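PDB 2Z5B: uncharacterized protein YLR021W from Saccharomyces cerevisiae, which helps the 20S proteasome assemble, pairing with POC4 as a heterodimeric chaperone that binds proteasome precursors and facilitates formation of the alpha-ring. Local coordinates for residues A117-R122 with F168-I173. Numbering follows the deposited sequence.
Sequences AELYRR and FVLKCI
The phenol ring of Tyr120 meets Ile173 obliquely: methyl CG2 of Ile173 comes to 3.7 Å from CE2 of Tyr120 and 3.8 Å from its OH, and the Ile173 side chain lies roughly perpendicular to that of Tyr120. Tyr120 also touches Ala31 and His33 of strand 26-33, which puts the ring where the helix meets the sheet. On the other helix, SG of Cys172, one turn on, rides 3.4 Å above the plane of the Phe168 ring, nearer its rim than its centre; both residues pack on Leu27 of the same strand. Helices 109-124 and 162-176 pack side by side against a mixed, mostly antiparallel sheet of six strands; the axes of 117-122 and 168-173 pass 10.8 Å apart, their N-to-C directions differing by 35°. Leu119 bridges the gap between them. A chi1 of -175° carries its isobutyl group toward the second helix, and chi2 near 68° leaves CD2 as the leading methyl, 3.5 Å from the carbonyl O of Leu170. The same methyl lies 3.8 Å from CD2 of Leu170, the two leucine side chains lying alongside and pointing opposite ways, and 3.9 Å from CG2 of Ile173. That CG2 touches both Leu119 and Tyr120, and Ile116 and Ile124 of helix 109-124 reach Ile173 too.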
ATOM      1  N   ALA B 117       7.443   8.087   8.060  1.00 36.22           N
ATOM      2  CA  ALA B 117       8.032   7.027   8.878  1.00 36.43           C
ATOM      3  C   ALA B 117       8.178   7.429  10.344  1.00 36.94           C
ATOM      4  O   ALA B 117       7.814   6.672  11.239  1.00 36.53           O
ATOM      5  CB  ALA B 117       9.380   6.605   8.313  1.00 36.59           C
ATOM      6  N   GLU B 118       8.722   8.620  10.587  1.00 37.99           N
ATOM      7  CA  GLU B 118       8.906   9.102  11.951  1.00 38.88           C
ATOM      8  C   GLU B 118       7.575   9.311  12.680  1.00 38.30           C
ATOM      9  O   GLU B 118       7.464   9.039  13.871  1.00 39.21           O
ATOM     10  CB  GLU B 118       9.780  10.365  11.968  1.00 39.22           C
ATOM     11  CG  GLU B 118      11.283  10.037  11.933  1.00 41.71           C
ATOM     12  CD  GLU B 118      11.734   9.229  13.147  1.00 43.46           C
ATOM     13  OE1 GLU B 118      11.939   9.814  14.224  1.00 47.05           O
ATOM     14  OE2 GLU B 118      11.886   8.001  13.041  1.00 45.28           O
ATOM     15  N   LEU B 119       6.565   9.769  11.950  1.00 38.29           N
ATOM     16  CA  LEU B 119       5.221   9.923  12.512  1.00 38.24           C
ATOM     17  C   LEU B 119       4.732   8.574  13.044  1.00 38.36           C
ATOM     18  O   LEU B 119       4.273   8.455  14.190  1.00 37.98           O
ATOM     19  CB  LEU B 119       4.257  10.496  11.453  1.00 37.95           C
ATOM     20  CG  LEU B 119       2.825  10.825  11.898  1.00 38.10           C
ATOM     21  CD1 LEU B 119       2.795  12.007  12.862  1.00 39.09           C
ATOM     22  CD2 LEU B 119       1.937  11.096  10.698  1.00 38.12           C
ATOM     23  N   TYR B 120       4.856   7.548  12.210  1.00 39.22           N
ATOM     24  CA  TYR B 120       4.482   6.192  12.612  1.00 39.69           C
ATOM     25  C   TYR B 120       5.231   5.702  13.854  1.00 41.03           C
ATOM     26  O   TYR B 120       4.607   5.218  14.795  1.00 41.14           O
ATOM     27  CB  TYR B 120       4.627   5.223  11.438  1.00 38.66           C
ATOM     28  CG  TYR B 120       3.358   5.123  10.638  1.00 36.99           C
ATOM     29  CD1 TYR B 120       2.310   4.295  11.060  1.00 35.98           C
ATOM     30  CD2 TYR B 120       3.181   5.880   9.489  1.00 34.72           C
ATOM     31  CE1 TYR B 120       1.116   4.212  10.336  1.00 35.97           C
ATOM     32  CE2 TYR B 120       1.997   5.805   8.758  1.00 35.58           C
ATOM     33  CZ  TYR B 120       0.979   4.970   9.182  1.00 35.17           C
ATOM     34  OH  TYR B 120      -0.171   4.912   8.451  1.00 35.64           O
ATOM     35  N   ARG B 121       6.553   5.878  13.869  1.00 43.02           N
ATOM     36  CA  ARG B 121       7.400   5.425  14.987  1.00 45.11           C
ATOM     37  C   ARG B 121       7.160   6.139  16.318  1.00 45.83           C
ATOM     38  O   ARG B 121       7.027   5.493  17.357  1.00 46.23           O
ATOM     39  CB  ARG B 121       8.883   5.518  14.626  1.00 45.36           C
ATOM     40  CG  ARG B 121       9.243   4.755  13.367  1.00 48.59           C
ATOM     41  CD  ARG B 121      10.695   4.353  13.333  1.00 52.21           C
ATOM     42  NE  ARG B 121      10.996   3.255  14.247  1.00 55.02           N
ATOM     43  CZ  ARG B 121      12.177   2.649  14.314  1.00 56.95           C
ATOM     44  NH1 ARG B 121      13.172   3.030  13.513  1.00 57.02           N
ATOM     45  NH2 ARG B 121      12.363   1.658  15.176  1.00 58.36           N
ATOM     46  N   ARG B 122       7.109   7.466  16.281  1.00 46.88           N
ATOM     47  CA  ARG B 122       7.091   8.271  17.500  1.00 47.99           C
ATOM     48  C   ARG B 122       5.681   8.572  18.012  1.00 48.03           C
ATOM     49  O   ARG B 122       5.474   8.752  19.216  1.00 48.09           O
ATOM     50  CB  ARG B 122       7.870   9.573  17.281  1.00 47.82           C
ATOM     51  CG  ARG B 122       9.295   9.368  16.743  1.00 48.85           C
ATOM     52  CD  ARG B 122      10.113  10.653  16.765  1.00 49.50           C
ATOM     53  NE  ARG B 122       9.585  11.687  15.868  1.00 52.93           N
ATOM     54  CZ  ARG B 122      10.296  12.347  14.953  1.00 53.72           C
ATOM     55  NH1 ARG B 122      11.592  12.108  14.799  1.00 54.97           N
ATOM     56  NH2 ARG B 122       9.711  13.259  14.190  1.00 54.09           N
ATOM     57  N   PHE B 168      -0.091  19.094   6.173  1.00 35.44           N
ATOM     58  CA  PHE B 168      -1.477  18.668   5.974  1.00 35.65           C
ATOM     59  C   PHE B 168      -1.597  17.153   5.785  1.00 34.75           C
ATOM     60  O   PHE B 168      -2.466  16.521   6.386  1.00 34.70           O
ATOM     61  CB  PHE B 168      -2.095  19.377   4.768  1.00 35.97           C
ATOM     62  CG  PHE B 168      -3.513  18.966   4.491  1.00 37.24           C
ATOM     63  CD1 PHE B 168      -4.562  19.506   5.237  1.00 38.81           C
ATOM     64  CD2 PHE B 168      -3.801  18.041   3.495  1.00 39.04           C
ATOM     65  CE1 PHE B 168      -5.888  19.129   4.987  1.00 39.49           C
ATOM     66  CE2 PHE B 168      -5.124  17.655   3.237  1.00 38.24           C
ATOM     67  CZ  PHE B 168      -6.158  18.207   3.982  1.00 38.23           C
ATOM     68  N   VAL B 169      -0.747  16.590   4.924  1.00 34.19           N
ATOM     69  CA  VAL B 169      -0.730  15.149   4.695  1.00 34.03           C
ATOM     70  C   VAL B 169      -0.379  14.388   5.977  1.00 33.42           C
ATOM     71  O   VAL B 169      -1.036  13.383   6.295  1.00 33.11           O
ATOM     72  CB  VAL B 169       0.198  14.739   3.515  1.00 34.22           C
ATOM     73  CG1 VAL B 169       0.268  13.211   3.379  1.00 35.61           C
ATOM     74  CG2 VAL B 169      -0.302  15.351   2.206  1.00 36.23           C
ATOM     75  N   LEU B 170       0.620  14.864   6.724  1.00 32.13           N
ATOM     76  CA  LEU B 170       0.949  14.265   8.028  1.00 32.79           C
ATOM     77  C   LEU B 170      -0.250  14.284   8.992  1.00 32.63           C
ATOM     78  O   LEU B 170      -0.559  13.274   9.615  1.00 32.82           O
ATOM     79  CB  LEU B 170       2.167  14.940   8.688  1.00 32.91           C
ATOM     80  CG  LEU B 170       3.559  14.664   8.111  1.00 33.95           C
ATOM     81  CD1 LEU B 170       4.688  15.439   8.857  1.00 33.52           C
ATOM     82  CD2 LEU B 170       3.874  13.172   8.105  1.00 34.67           C
ATOM     83  N   LYS B 171      -0.926  15.427   9.088  1.00 32.19           N
ATOM     84  CA  LYS B 171      -2.161  15.534   9.876  1.00 33.18           C
ATOM     85  C   LYS B 171      -3.235  14.521   9.436  1.00 31.70           C
ATOM     86  O   LYS B 171      -3.891  13.926  10.266  1.00 31.35           O
ATOM     87  CB  LYS B 171      -2.728  16.952   9.786  1.00 32.73           C
ATOM     88  CG  LYS B 171      -3.914  17.179  10.703  1.00 35.49           C
ATOM     89  CD  LYS B 171      -4.359  18.652  10.700  1.00 35.86           C
ATOM     90  CE  LYS B 171      -5.748  18.778  11.333  1.00 40.19           C
ATOM     91  NZ  LYS B 171      -5.751  18.210  12.711  1.00 42.72           N
ATOM     92  N   CYS B 172      -3.402  14.341   8.137  1.00 31.92           N
ATOM     93  CA  CYS B 172      -4.392  13.391   7.604  1.00 33.03           C
ATOM     94  C   CYS B 172      -4.071  11.964   8.068  1.00 33.14           C
ATOM     95  O   CYS B 172      -4.961  11.213   8.488  1.00 33.35           O
ATOM     96  CB  CYS B 172      -4.414  13.466   6.071  1.00 32.87           C
ATOM     97  SG  CYS B 172      -5.126  14.982   5.411  1.00 36.60           S
ATOM     98  N   ILE B 173      -2.786  11.612   8.030  1.00 33.55           N
ATOM     99  CA  ILE B 173      -2.324  10.277   8.408  1.00 33.76           C
ATOM    100  C   ILE B 173      -2.549  10.036   9.897  1.00 35.32           C
ATOM    101  O   ILE B 173      -3.052   8.974  10.279  1.00 34.76           O
ATOM    102  CB  ILE B 173      -0.849  10.041   7.988  1.00 33.69           C
ATOM    103  CG1 ILE B 173      -0.741  10.012   6.455  1.00 32.70           C
ATOM    104  CG2 ILE B 173      -0.296   8.750   8.609  1.00 32.60           C
ATOM    105  CD1 ILE B 173       0.646  10.303   5.896  1.00 31.98           C
TER